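PDB 4GYI: Rio2 kinase from Chaetomium thermophilum, which is an atypical RIO-family kinase of pre-40S ribosomal subunit maturation that binds ADP and magnesium, and probably phosphorylates protein serine or threonine. Local coordinates for residues 145-150 against 336-341; 156-161 against 322-327; 165-170 against 178-183. One frame throughout, in Å; residues are numbered along the deposited sequence.

Interaction 1. Residues 145-150 against 336-341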
ATOM      1  N   ARG A 145      16.799  -9.174  -7.526  1.00 43.95           N
ATOM      2  CA  ARG A 145      16.748  -9.699  -8.886  1.00 40.14           C
ATOM      3  C   ARG A 145      16.342 -11.174  -9.040  1.00 34.45           C
ATOM      4  O   ARG A 145      16.717 -11.800 -10.027  1.00 34.79           O
ATOM      5  CB  ARG A 145      18.074  -9.446  -9.618  1.00 46.72           C
ATOM      6  CG  ARG A 145      18.029  -8.301 -10.607  1.00 57.51           C
ATOM      7  CD  ARG A 145      18.463  -6.973  -9.997  1.00 64.99           C
ATOM      8  NE  ARG A 145      19.891  -6.725 -10.172  1.00 63.62           N
ATOM      9  CZ  ARG A 145      20.488  -5.559  -9.934  1.00 68.56           C
ATOM     10  NH1 ARG A 145      19.779  -4.512  -9.520  1.00 74.34           N
ATOM     11  NH2 ARG A 145      21.800  -5.441 -10.109  1.00 58.33           N
ATOM     12  N   ASN A 146      15.597 -11.742  -8.089  1.00 25.03           N
ATOM     13  CA  ASN A 146      15.012 -13.058  -8.344  1.00 39.21           C
ATOM     14  C   ASN A 146      13.721 -12.916  -9.146  1.00 37.29           C
ATOM     15  O   ASN A 146      13.104 -13.904  -9.519  1.00 32.36           O
ATOM     16  CB  ASN A 146      14.760 -13.855  -7.065  1.00 28.11           C
ATOM     17  CG  ASN A 146      13.756 -13.184  -6.146  1.00 35.35           C
ATOM     18  OD1 ASN A 146      13.225 -12.117  -6.455  1.00 42.47           O
ATOM     19  ND2 ASN A 146      13.495 -13.805  -5.013  1.00 38.56           N
ATOM     20  N   ARG A 147      13.316 -11.670  -9.377  1.00 35.78           N
ATOM     21  CA  ARG A 147      12.177 -11.369 -10.237  1.00 36.26           C
ATOM     22  C   ARG A 147      12.533 -10.237 -11.179  1.00 30.46           C
ATOM     23  O   ARG A 147      13.368  -9.403 -10.856  1.00 36.87           O
ATOM     24  CB  ARG A 147      10.954 -10.973  -9.397  1.00 28.38           C
ATOM     25  CG  ARG A 147      10.421 -12.110  -8.569  1.00 37.82           C
ATOM     26  CD  ARG A 147       9.306 -11.652  -7.703  1.00 26.36           C
ATOM     27  NE  ARG A 147       9.285 -12.321  -6.409  1.00 38.52           N
ATOM     28  CZ  ARG A 147       8.270 -13.044  -5.979  1.00 38.29           C
ATOM     29  NH1 ARG A 147       7.220 -13.224  -6.771  1.00 62.46           N
ATOM     30  NH2 ARG A 147       8.294 -13.584  -4.774  1.00 34.58           N
ATOM     31  N   SER A 148      11.880 -10.192 -12.335  1.00 37.33           N
ATOM     32  CA  SER A 148      12.075  -9.084 -13.254  1.00 36.50           C
ATOM     33  C   SER A 148      11.368  -7.847 -12.735  1.00 39.42           C
ATOM     34  O   SER A 148      10.546  -7.913 -11.808  1.00 35.65           O
ATOM     35  CB  SER A 148      11.492  -9.411 -14.619  1.00 42.75           C
ATOM     36  OG  SER A 148      10.083  -9.360 -14.546  1.00 43.52           O
ATOM     37  N   THR A 149      11.694  -6.723 -13.354  1.00 34.85           N
ATOM     38  CA  THR A 149      11.108  -5.429 -13.025  1.00 43.76           C
ATOM     39  C   THR A 149       9.588  -5.452 -13.183  1.00 39.02           C
ATOM     40  O   THR A 149       8.849  -4.964 -12.316  1.00 32.94           O
ATOM     41  CB  THR A 149      11.719  -4.322 -13.925  1.00 52.25           C
ATOM     42  OG1 THR A 149      13.078  -4.100 -13.533  1.00 53.39           O
ATOM     43  CG2 THR A 149      10.965  -3.025 -13.785  1.00 49.40           C
ATOM     44  N   GLY A 150       9.131  -6.045 -14.283  1.00 39.58           N
ATOM     45  CA  GLY A 150       7.713  -6.167 -14.556  1.00 34.57           C
ATOM     46  C   GLY A 150       7.019  -7.009 -13.499  1.00 35.39           C
ATOM     47  O   GLY A 150       5.884  -6.735 -13.141  1.00 31.37           O
ATOM     48  N   ILE A 336       4.563 -11.180  -0.289  1.00 29.85           N
ATOM     49  CA  ILE A 336       4.436 -10.564   1.034  1.00 33.69           C
ATOM     50  C   ILE A 336       5.082 -11.371   2.144  1.00 37.07           C
ATOM     51  O   ILE A 336       5.804 -10.820   2.979  1.00 41.50           O
ATOM     52  CB  ILE A 336       2.978 -10.251   1.377  1.00 36.62           C
ATOM     53  CG1 ILE A 336       2.573  -8.940   0.692  1.00 40.10           C
ATOM     54  CG2 ILE A 336       2.782 -10.131   2.879  1.00 40.18           C
ATOM     55  CD1 ILE A 336       1.127  -8.532   0.945  1.00 41.87           C
ATOM     56  N   ARG A 337       4.843 -12.675   2.143  1.00 46.55           N
ATOM     57  CA  ARG A 337       5.367 -13.532   3.195  1.00 47.08           C
ATOM     58  C   ARG A 337       6.893 -13.466   3.134  1.00 57.90           C
ATOM     59  O   ARG A 337       7.561 -13.349   4.159  1.00 61.55           O
ATOM     60  CB  ARG A 337       4.868 -14.960   3.001  1.00 51.55           C
ATOM     61  CG  ARG A 337       4.907 -15.827   4.248  1.00 67.26           C
ATOM     62  CD  ARG A 337       4.424 -17.252   3.957  1.00 74.12           C
ATOM     63  NE  ARG A 337       5.150 -17.857   2.840  1.00 82.12           N
ATOM     64  CZ  ARG A 337       4.584 -18.296   1.715  1.00 90.30           C
ATOM     65  NH1 ARG A 337       3.268 -18.219   1.544  1.00 89.24           N
ATOM     66  NH2 ARG A 337       5.340 -18.818   0.757  1.00 90.13           N
ATOM     67  N   GLU A 338       7.429 -13.495   1.916  1.00 54.59           N
ATOM     68  CA  GLU A 338       8.860 -13.309   1.682  1.00 54.03           C
ATOM     69  C   GLU A 338       9.380 -11.981   2.245  1.00 49.75           C
ATOM     70  O   GLU A 338      10.445 -11.946   2.834  1.00 49.54           O
ATOM     71  CB  GLU A 338       9.163 -13.407   0.182  1.00 62.40           C
ATOM     72  CG  GLU A 338      10.605 -13.118  -0.214  1.00 70.60           C
ATOM     73  CD  GLU A 338      10.813 -13.142  -1.733  1.00 81.31           C
ATOM     74  OE1 GLU A 338      11.957 -13.387  -2.179  1.00 88.56           O
ATOM     75  OE2 GLU A 338       9.835 -12.913  -2.480  1.00 71.53           O
ATOM     76  N   GLN A 339       8.641 -10.891   2.059  1.00 52.07           N
ATOM     77  CA  GLN A 339       9.060  -9.596   2.600  1.00 57.12           C
ATOM     78  C   GLN A 339       9.155  -9.615   4.122  1.00 58.47           C
ATOM     79  O   GLN A 339      10.164  -9.197   4.692  1.00 69.40           O
ATOM     80  CB  GLN A 339       8.103  -8.472   2.187  1.00 62.74           C
ATOM     81  CG  GLN A 339       8.011  -8.215   0.700  1.00 73.98           C
ATOM     82  CD  GLN A 339       9.032  -7.210   0.197  1.00 73.20           C
ATOM     83  OE1 GLN A 339       9.418  -7.238  -0.978  1.00 49.90           O
ATOM     84  NE2 GLN A 339       9.465  -6.309   1.076  1.00 76.80           N
ATOM     85  N   GLN A 340       8.097 -10.084   4.779  1.00 61.62           N
ATOM     86  CA  GLN A 340       8.032 -10.006   6.239  1.00 65.42           C
ATOM     87  C   GLN A 340       8.897 -11.074   6.916  1.00 64.86           C
ATOM     88  O   GLN A 340       9.383 -10.873   8.026  1.00 68.80           O
ATOM     89  CB  GLN A 340       6.574  -9.990   6.759  1.00 65.64           C
ATOM     90  CG  GLN A 340       5.677 -11.152   6.319  1.00 75.41           C
ATOM     91  CD  GLN A 340       4.192 -10.947   6.683  1.00 75.41           C
ATOM     92  OE1 GLN A 340       3.727  -9.816   6.846  1.00 65.82           O
ATOM     93  NE2 GLN A 340       3.449 -12.051   6.805  1.00 71.13           N
ATOM     94  N   GLU A 341       9.112 -12.187   6.222  1.00 75.09           N
ATOM     95  CA  GLU A 341       9.942 -13.278   6.728  1.00 90.60           C
ATOM     96  C   GLU A 341      11.412 -12.871   6.833  1.00 98.95           C
ATOM     97  O   GLU A 341      12.173 -13.440   7.624  1.00102.34           O
ATOM     98  CB  GLU A 341       9.825 -14.502   5.817  1.00100.22           C
ATOM     99  CG  GLU A 341      10.298 -15.801   6.438  1.00119.07           C
ATOM    100  CD  GLU A 341       9.364 -16.289   7.524  1.00132.88           C
ATOM    101  OE1 GLU A 341       9.826 -17.025   8.426  1.00140.75           O
ATOM    102  OE2 GLU A 341       8.166 -15.933   7.470  1.00133.39           O
TER

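Interaction 2. Residues 156-161 against 322-327. With EDO (1,2-ethanediol), chain D; EDO (1,2-ethanediol), chain E.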
ATOM      1  N   SER A 156       3.247  -5.139  -6.916  1.00 25.22           N
ATOM      2  CA  SER A 156       2.921  -3.929  -6.176  1.00 28.50           C
ATOM      3  C   SER A 156       1.556  -3.411  -6.595  1.00 28.27           C
ATOM      4  O   SER A 156       0.857  -2.788  -5.784  1.00 30.90           O
ATOM      5  CB  SER A 156       3.989  -2.859  -6.345  1.00 26.23           C
ATOM      6  OG  SER A 156       5.127  -3.173  -5.576  1.00 24.19           O
ATOM      7  N   ARG A 157       1.176  -3.669  -7.847  1.00 25.20           N
ATOM      8  CA  ARG A 157      -0.171  -3.354  -8.334  0.50 25.09           C
ATOM      9  C   ARG A 157      -1.177  -4.143  -7.524  1.00 24.82           C
ATOM     10  O   ARG A 157      -2.178  -3.609  -7.057  1.00 25.31           O
ATOM     11  CB  ARG A 157      -0.348  -3.757  -9.807  0.50 28.24           C
ATOM     12  CG  ARG A 157      -0.243  -2.632 -10.815  0.50 39.56           C
ATOM     13  CD  ARG A 157      -0.763  -3.076 -12.180  0.50 43.37           C
ATOM     14  NE  ARG A 157      -2.224  -3.131 -12.230  0.50 42.51           N
ATOM     15  CZ  ARG A 157      -2.933  -4.241 -12.408  0.50 41.58           C
ATOM     16  NH1 ARG A 157      -2.326  -5.411 -12.554  0.50 38.50           N
ATOM     17  NH2 ARG A 157      -4.259  -4.181 -12.445  0.50 47.39           N
ATOM     18  N   LEU A 158      -0.901  -5.441  -7.379  1.00 28.70           N
ATOM     19  CA  LEU A 158      -1.805  -6.327  -6.648  1.00 35.48           C
ATOM     20  C   LEU A 158      -1.910  -5.905  -5.197  1.00 30.04           C
ATOM     21  O   LEU A 158      -2.982  -5.998  -4.591  1.00 32.36           O
ATOM     22  CB  LEU A 158      -1.346  -7.780  -6.698  1.00 33.54           C
ATOM     23  CG  LEU A 158      -1.420  -8.509  -8.040  1.00 40.33           C
ATOM     24  CD1 LEU A 158      -1.096  -9.979  -7.819  1.00 43.89           C
ATOM     25  CD2 LEU A 158      -2.776  -8.358  -8.663  1.00 32.10           C
ATOM     26  N   ALA A 159      -0.786  -5.482  -4.632  1.00 21.52           N
ATOM     27  CA  ALA A 159      -0.768  -5.045  -3.245  1.00 23.98           C
ATOM     28  C   ALA A 159      -1.692  -3.848  -3.063  1.00 24.43           C
ATOM     29  O   ALA A 159      -2.472  -3.818  -2.126  1.00 21.32           O
ATOM     30  CB  ALA A 159       0.658  -4.691  -2.809  1.00 24.60           C
ATOM     31  N   ALA A 160      -1.609  -2.872  -3.968  1.00 20.82           N
ATOM     32  CA  ALA A 160      -2.420  -1.648  -3.884  1.00 27.77           C
ATOM     33  C   ALA A 160      -3.904  -1.945  -4.094  1.00 32.09           C
ATOM     34  O   ALA A 160      -4.740  -1.424  -3.380  1.00 27.84           O
ATOM     35  CB  ALA A 160      -1.940  -0.592  -4.913  1.00 20.46           C
ATOM     36  N   ILE A 161      -4.215  -2.788  -5.074  1.00 28.52           N
ATOM     37  CA  ILE A 161      -5.586  -3.175  -5.343  1.00 25.47           C
ATOM     38  C   ILE A 161      -6.208  -3.873  -4.144  1.00 33.00           C
ATOM     39  O   ILE A 161      -7.336  -3.553  -3.737  1.00 32.08           O
ATOM     40  CB  ILE A 161      -5.673  -4.088  -6.576  1.00 39.22           C
ATOM     41  CG1 ILE A 161      -5.420  -3.272  -7.841  1.00 38.89           C
ATOM     42  CG2 ILE A 161      -7.052  -4.752  -6.669  1.00 42.84           C
ATOM     43  CD1 ILE A 161      -5.344  -4.110  -9.089  1.00 36.43           C
ATOM     44  N   SER A 322     -13.004  -7.658  -7.268  1.00110.18           N
ATOM     45  CA  SER A 322     -12.163  -6.901  -8.187  1.00107.84           C
ATOM     46  C   SER A 322     -11.830  -7.610  -9.503  1.00115.83           C
ATOM     47  O   SER A 322     -11.726  -6.972 -10.549  1.00122.35           O
ATOM     48  CB  SER A 322     -10.877  -6.472  -7.486  1.00 94.86           C
ATOM     49  OG  SER A 322      -9.985  -5.875  -8.406  1.00 90.36           O
ATOM     50  N   GLY A 323     -11.671  -8.927  -9.437  1.00112.06           N
ATOM     51  CA  GLY A 323     -11.137  -9.682 -10.554  1.00103.72           C
ATOM     52  C   GLY A 323      -9.837 -10.276 -10.065  1.00 88.32           C
ATOM     53  O   GLY A 323      -8.927 -10.557 -10.842  1.00 90.88           O
ATOM     54  N   PHE A 324      -9.759 -10.441  -8.749  1.00 78.68           N
ATOM     55  CA  PHE A 324      -8.589 -11.012  -8.107  1.00 75.40           C
ATOM     56  C   PHE A 324      -8.615 -12.531  -8.228  1.00 79.73           C
ATOM     57  O   PHE A 324      -9.324 -13.201  -7.477  1.00 84.06           O
ATOM     58  CB  PHE A 324      -8.582 -10.616  -6.633  1.00 68.74           C
ATOM     59  CG  PHE A 324      -7.290 -10.028  -6.174  1.00 60.09           C
ATOM     60  CD1 PHE A 324      -7.028  -8.682  -6.345  1.00 58.46           C
ATOM     61  CD2 PHE A 324      -6.336 -10.821  -5.564  1.00 56.91           C
ATOM     62  CE1 PHE A 324      -5.839  -8.139  -5.914  1.00 53.40           C
ATOM     63  CE2 PHE A 324      -5.144 -10.291  -5.136  1.00 54.52           C
ATOM     64  CZ  PHE A 324      -4.890  -8.946  -5.311  1.00 49.09           C
ATOM     65  N   THR A 325      -7.849 -13.074  -9.171  1.00 78.11           N
ATOM     66  CA  THR A 325      -7.796 -14.522  -9.347  1.00 72.23           C
ATOM     67  C   THR A 325      -7.161 -15.169  -8.126  1.00 68.81           C
ATOM     68  O   THR A 325      -6.471 -14.507  -7.342  1.00 55.42           O
ATOM     69  CB  THR A 325      -6.999 -14.937 -10.609  1.00 71.30           C
ATOM     70  OG1 THR A 325      -5.603 -14.677 -10.421  1.00 64.74           O
ATOM     71  CG2 THR A 325      -7.490 -14.181 -11.839  1.00 66.21           C
ATOM     72  N   LYS A 326      -7.401 -16.463  -7.957  1.00 79.49           N
ATOM     73  CA  LYS A 326      -6.728 -17.207  -6.905  1.00 87.89           C
ATOM     74  C   LYS A 326      -5.213 -17.150  -7.128  1.00 75.32           C
ATOM     75  O   LYS A 326      -4.440 -17.111  -6.174  1.00 73.24           O
ATOM     76  CB  LYS A 326      -7.223 -18.654  -6.860  1.00100.18           C
ATOM     77  CG  LYS A 326      -8.724 -18.779  -6.649  1.00113.69           C
ATOM     78  CD  LYS A 326      -9.170 -20.235  -6.632  1.00124.31           C
ATOM     79  CE  LYS A 326     -10.681 -20.353  -6.467  1.00132.28           C
ATOM     80  NZ  LYS A 326     -11.430 -19.694  -7.577  1.00131.87           N
ATOM     81  N   LYS A 327      -4.800 -17.127  -8.392  1.00 60.87           N
ATOM     82  CA  LYS A 327      -3.388 -17.034  -8.730  1.00 62.28           C
ATOM     83  C   LYS A 327      -2.793 -15.695  -8.279  1.00 54.55           C
ATOM     84  O   LYS A 327      -1.692 -15.650  -7.722  1.00 53.42           O
ATOM     85  CB  LYS A 327      -3.158 -17.241 -10.232  1.00 59.60           C
ATOM     86  CG  LYS A 327      -1.710 -17.028 -10.646  1.00 63.43           C
ATOM     87  CD  LYS A 327      -1.462 -17.355 -12.096  1.00 71.02           C
ATOM     88  CE  LYS A 327      -0.008 -17.101 -12.480  1.00 77.09           C
ATOM     89  NZ  LYS A 327       0.332 -15.645 -12.482  1.00 77.99           N
TER
HETATM   90  C1  EDO D 403       7.979  -2.041  -7.579  1.00 40.01           C
HETATM   91  O1  EDO D 403       7.544  -2.492  -6.293  1.00 35.21           O
HETATM   92  C2  EDO D 403       7.913  -0.524  -7.611  1.00 36.45           C
HETATM   93  O2  EDO D 403       6.633  -0.135  -7.144  1.00 34.37           O
HETATM   94  C1  EDO E 404      -4.124   0.164 -12.989  1.00 70.02           C
HETATM   95  O1  EDO E 404      -3.605  -1.170 -12.833  1.00 78.41           O
HETATM   96  C2  EDO E 404      -5.223   0.431 -11.966  1.00 60.76           C
HETATM   97  O2  EDO E 404      -5.037  -0.395 -10.805  1.00 66.11           O

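Interaction 3. Residues 165-170 against 178-183. With EDO (1,2-ethanediol), chain E.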
ATOM      1  N   ALA A 165      -9.211  -2.380  -1.623  1.00 32.97           N
ATOM      2  CA  ALA A 165     -10.464  -3.112  -1.496  1.00 34.92           C
ATOM      3  C   ALA A 165     -10.786  -3.359  -0.022  1.00 34.86           C
ATOM      4  O   ALA A 165     -11.934  -3.254   0.403  1.00 33.38           O
ATOM      5  CB  ALA A 165     -10.375  -4.424  -2.246  1.00 30.80           C
ATOM      6  N   PHE A 166      -9.763  -3.693   0.759  1.00 31.34           N
ATOM      7  CA  PHE A 166      -9.968  -3.917   2.181  1.00 27.96           C
ATOM      8  C   PHE A 166     -10.244  -2.637   2.918  1.00 32.53           C
ATOM      9  O   PHE A 166     -11.040  -2.628   3.850  1.00 31.27           O
ATOM     10  CB  PHE A 166      -8.802  -4.664   2.816  1.00 33.54           C
ATOM     11  CG  PHE A 166      -8.850  -6.134   2.575  1.00 40.10           C
ATOM     12  CD1 PHE A 166     -10.068  -6.795   2.544  1.00 47.10           C
ATOM     13  CD2 PHE A 166      -7.701  -6.854   2.368  1.00 34.27           C
ATOM     14  CE1 PHE A 166     -10.131  -8.157   2.311  1.00 50.08           C
ATOM     15  CE2 PHE A 166      -7.763  -8.214   2.146  1.00 45.88           C
ATOM     16  CZ  PHE A 166      -8.979  -8.860   2.106  1.00 39.34           C
ATOM     17  N   MET A 167      -9.614  -1.548   2.499  1.00 29.91           N
ATOM     18  CA  MET A 167      -9.859  -0.285   3.174  1.00 32.43           C
ATOM     19  C   MET A 167     -11.288   0.172   2.899  1.00 35.87           C
ATOM     20  O   MET A 167     -11.950   0.676   3.795  1.00 34.00           O
ATOM     21  CB  MET A 167      -8.817   0.764   2.779  1.00 35.41           C
ATOM     22  CG  MET A 167      -8.908   2.090   3.532  1.00 46.58           C
ATOM     23  SD  MET A 167      -7.679   3.269   2.891  1.00 38.73           S
ATOM     24  CE  MET A 167      -6.183   2.272   3.045  1.00 28.63           C
ATOM     25  N   LYS A 168     -11.772  -0.027   1.676  1.00 31.50           N
ATOM     26  CA  LYS A 168     -13.172   0.258   1.382  1.00 33.47           C
ATOM     27  C   LYS A 168     -14.130  -0.569   2.238  1.00 40.37           C
ATOM     28  O   LYS A 168     -15.069  -0.027   2.838  1.00 41.86           O
ATOM     29  CB  LYS A 168     -13.510   0.012  -0.093  1.00 44.77           C
ATOM     30  CG  LYS A 168     -13.123   1.124  -1.044  1.00 51.76           C
ATOM     31  CD  LYS A 168     -13.722   0.881  -2.418  1.00 60.79           C
ATOM     32  CE  LYS A 168     -15.251   0.829  -2.351  1.00 71.16           C
ATOM     33  NZ  LYS A 168     -15.914   0.269  -3.579  1.00 62.32           N
ATOM     34  N   ALA A 169     -13.923  -1.880   2.271  1.00 34.21           N
ATOM     35  CA  ALA A 169     -14.826  -2.755   3.022  1.00 37.13           C
ATOM     36  C   ALA A 169     -14.833  -2.346   4.488  1.00 39.04           C
ATOM     37  O   ALA A 169     -15.883  -2.256   5.113  1.00 44.23           O
ATOM     38  CB  ALA A 169     -14.415  -4.242   2.880  1.00 34.69           C
ATOM     39  N   LEU A 170     -13.654  -2.069   5.031  1.00 37.10           N
ATOM     40  CA  LEU A 170     -13.547  -1.795   6.455  1.00 27.14           C
ATOM     41  C   LEU A 170     -14.136  -0.436   6.757  1.00 27.38           C
ATOM     42  O   LEU A 170     -14.829  -0.255   7.751  1.00 33.97           O
ATOM     43  CB  LEU A 170     -12.086  -1.855   6.911  1.00 30.94           C
ATOM     44  CG  LEU A 170     -11.514  -3.268   6.912  1.00 32.94           C
ATOM     45  CD1 LEU A 170     -10.011  -3.239   7.048  1.00 33.72           C
ATOM     46  CD2 LEU A 170     -12.150  -4.074   8.041  1.00 34.42           C
ATOM     47  N   PRO A 178      -8.385   4.735   7.524  1.00 33.39           N
ATOM     48  CA  PRO A 178      -8.446   5.966   6.732  1.00 34.67           C
ATOM     49  C   PRO A 178      -9.538   5.861   5.680  1.00 33.04           C
ATOM     50  O   PRO A 178      -9.877   4.757   5.273  1.00 30.62           O
ATOM     51  CB  PRO A 178      -7.070   6.013   6.045  1.00 29.28           C
ATOM     52  CG  PRO A 178      -6.194   5.142   6.880  1.00 32.95           C
ATOM     53  CD  PRO A 178      -7.091   4.051   7.387  1.00 32.47           C
ATOM     54  N   GLU A 179     -10.094   6.982   5.235  1.00 32.08           N
ATOM     55  CA  GLU A 179     -11.016   6.915   4.099  1.00 29.50           C
ATOM     56  C   GLU A 179     -10.260   6.673   2.796  1.00 31.68           C
ATOM     57  O   GLU A 179      -9.379   7.451   2.429  1.00 36.66           O
ATOM     58  CB  GLU A 179     -11.852   8.185   3.965  1.00 34.09           C
ATOM     59  CG  GLU A 179     -12.627   8.237   2.660  1.00 43.68           C
ATOM     60  CD  GLU A 179     -13.482   9.483   2.528  1.00 59.65           C
ATOM     61  OE1 GLU A 179     -13.779  10.111   3.564  1.00 53.03           O
ATOM     62  OE2 GLU A 179     -13.860   9.828   1.389  1.00 72.36           O
ATOM     63  N   PRO A 180     -10.599   5.591   2.093  1.00 33.22           N
ATOM     64  CA  PRO A 180      -9.923   5.344   0.818  1.00 28.40           C
ATOM     65  C   PRO A 180     -10.476   6.311  -0.227  1.00 36.03           C
ATOM     66  O   PRO A 180     -11.691   6.508  -0.297  1.00 38.50           O
ATOM     67  CB  PRO A 180     -10.329   3.907   0.484  1.00 34.96           C
ATOM     68  CG  PRO A 180     -11.719   3.766   1.086  1.00 36.37           C
ATOM     69  CD  PRO A 180     -11.711   4.648   2.342  1.00 33.54           C
ATOM     70  N   ILE A 181      -9.615   6.913  -1.035  1.00 29.10           N
ATOM     71  CA  ILE A 181     -10.100   7.907  -1.997  1.00 36.48           C
ATOM     72  C   ILE A 181      -9.948   7.487  -3.459  1.00 40.46           C
ATOM     73  O   ILE A 181     -10.865   7.650  -4.242  1.00 42.30           O
ATOM     74  CB  ILE A 181      -9.439   9.276  -1.775  1.00 38.00           C
ATOM     75  CG1 ILE A 181      -9.774   9.794  -0.369  1.00 36.07           C
ATOM     76  CG2 ILE A 181      -9.891  10.267  -2.840  1.00 35.49           C
ATOM     77  CD1 ILE A 181      -8.904  10.954   0.075  1.00 36.08           C
ATOM     78  N   ALA A 182      -8.794   6.948  -3.832  1.00 40.01           N
ATOM     79  CA  ALA A 182      -8.609   6.515  -5.211  1.00 36.45           C
ATOM     80  C   ALA A 182      -7.491   5.508  -5.265  1.00 31.37           C
ATOM     81  O   ALA A 182      -6.723   5.392  -4.323  1.00 34.50           O
ATOM     82  CB  ALA A 182      -8.292   7.697  -6.102  1.00 41.88           C
ATOM     83  N   GLN A 183      -7.384   4.786  -6.371  1.00 31.74           N
ATOM     84  CA  GLN A 183      -6.327   3.790  -6.493  1.00 30.55           C
ATOM     85  C   GLN A 183      -5.869   3.736  -7.936  1.00 30.77           C
ATOM     86  O   GLN A 183      -6.692   3.657  -8.843  1.00 41.98           O
ATOM     87  CB  GLN A 183      -6.836   2.415  -6.022  1.00 34.60           C
ATOM     88  CG  GLN A 183      -5.779   1.315  -6.015  1.00 35.80           C
ATOM     89  CD  GLN A 183      -5.618   0.637  -7.366  1.00 42.16           C
ATOM     90  OE1 GLN A 183      -6.601   0.299  -8.020  1.00 37.61           O
ATOM     91  NE2 GLN A 183      -4.374   0.452  -7.794  1.00 43.37           N
TER
HETATM   92  C1  EDO E 404      -4.124   0.164 -12.989  1.00 70.02           C
HETATM   93  O1  EDO E 404      -3.605  -1.170 -12.833  1.00 78.41           O
HETATM   94  C2  EDO E 404      -5.223   0.431 -11.966  1.00 60.76           C
HETATM   95  O2  EDO E 404      -5.037  -0.395 -10.805  1.00 66.11           O

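Interaction 1. Residues 145-150 against 336-341
Glu338 holds two donors at once, one on each carboxylate oxygen: the guanidinium of Arg147 on OE2 and the side-chain amide of Asn146 on OE1. The charged half is the shorter. Arg147 NH2 lies 2.8 Å from Glu338 OE2 in a salt bridge made by a single nitrogen, not the paired, side-by-side form. The two flat groups are turned 44° against each other, and the carboxylate meets the edge of the guanidinium, near its plane. NH2 arrives on the syn side of OE2 but somewhat out of the carboxylate plane. The second bond is longer, 3.3 Å from Asn146 ND2 to Glu338 OE1. It lies almost in the amide plane of Asn146 and uses the syn lone pair of OE1, so both donors approach on the inner sides of the carboxylate and help fix its rotation.

Reach makes this possible, because the nearest CA atoms, those of Asn146 and Glu338, are 11.8 Å apart. A chi1 of 175° swings CG of Glu338 away from its backbone N, and the chain, straight beyond, crosses part of that gap; Asn146 and Arg147 cover the rest from the other side. Arg147 comes on a long chain bent at chi3, while the short Asn146 adds a neutral donor beside it. A long acid suits the helix and a long base the loop, since neither backbone comes close.

In the next shell, Arg147 rests on Trp152 and Leu155, and Asn146 also touches Trp152. Ser148, the N-cap of helix 149-172, bonds through OG to Glu31 and Ser151. This surface contact therefore ties the loop leading into helix 149-172 to the last turns of helix 326-341, where Gln339 OE1 also accepts a bond from the backbone N of Gly130.

Interaction 2. Residues 156-161 against 322-327
Phe324 and Ile161 make the closest apolar contact, with CG2 of Ile161 3.7 Å from CE1 of the ring. The methyl lies at the ring edge, in its plane, so this is an edge contact rather than a CH-pi approach over a face. With CG1 of Ile161 beside the backbone N (chi1 -72°), the CG2 branch is the one turned toward the ring. Leu158 comes instead from above the ring plane near CZ, its CB 4.0 Å from Phe324 CZ and its CD2 methyl about as near. A flat, rigid ring suits this place because it can offer an edge to one residue and a side to the other.

Polar atoms take part without forming bonds between the segments. The carbonyl oxygen of Leu158 faces the same ring edge, 3.6 Å from Phe324 CZ, where the slightly positive ring hydrogens are compatible with it. Ser322 OG packs against Ile161 CG2 at the margin, on a poorly ordered turn. Gly323 has backbone angles at which a CB would strike the preceding carbonyl oxygen.

Thr325 N-caps helix 326-341 through OG1 to Met328 N. Phe324 thus sets the approach to that helix against helix 149-172, whose Leu158 and Ala159 also touch Met328 and Leu332, respectively, while Ala160 and Ile161 meet Gln183 of strand 180-184.

Interaction 3. Residues 165-170 against 178-183
Met167 packs its thioether along Pro180, with SD 3.6 Å from Pro180 CB, the chain running antiparallel alongside the proline ring. This is the tight side of the contact, where helix 149-172 lies on edge strand 180-184 of the five-stranded antiparallel sheet. A chi1 of -175° sends the methionine chain toward the strand and brings CG to 3.3 Å from the carbonyl oxygen of Pro178. SD then reaches the Pro178 ring, 4.2 Å from its CB. A flexible, unbranched methionine suits the uneven surface of two rigid prolines and this carbonyl.

The outer side is looser. Lys168 lends only its aliphatic stem: CG lies 3.7 Å from Pro180 CG, crossing the ring at about a right angle, while the chain bends at chi3 and carries its end away. Beyond a beta bulge at Ile181 and Ala182, Gln183 hydrogen-bonds an ethanediol through OE1 and NE2. Replacing Met167 with an alanine would probably open a gap beside both prolines and leave Pro178 less firmly backed.

Pro178 touches the bound ADP, so this chiefly dispersive grip, with no salt bridge or hydrogen bond between the segments, is consistent with a second-shell role behind the nucleotide pocket.

Overall arrangement
Helix 149-172 is the common element: interaction 1 uses the loop at its start, interaction 2 its middle and interaction 3 its later turns. Interactions 1 and 2 both join it to the last modelled helix, 326-341, and its approach, with centres 15 Å apart and no direct touch. Interactions 2 and 3 have centres 14 Å apart and do meet, Ile161 CG1 lying 3.8 Å from Gln183 OE1; one ethanediol lies by both Arg157 and Gln183. Only interaction 3 reaches the nucleotide: the Pro178 side chain is about 4 Å from ADP, whereas that of Leu158 in interaction 2 is about 14 Å away. Interaction 1 lies on the surface, away from the known sites.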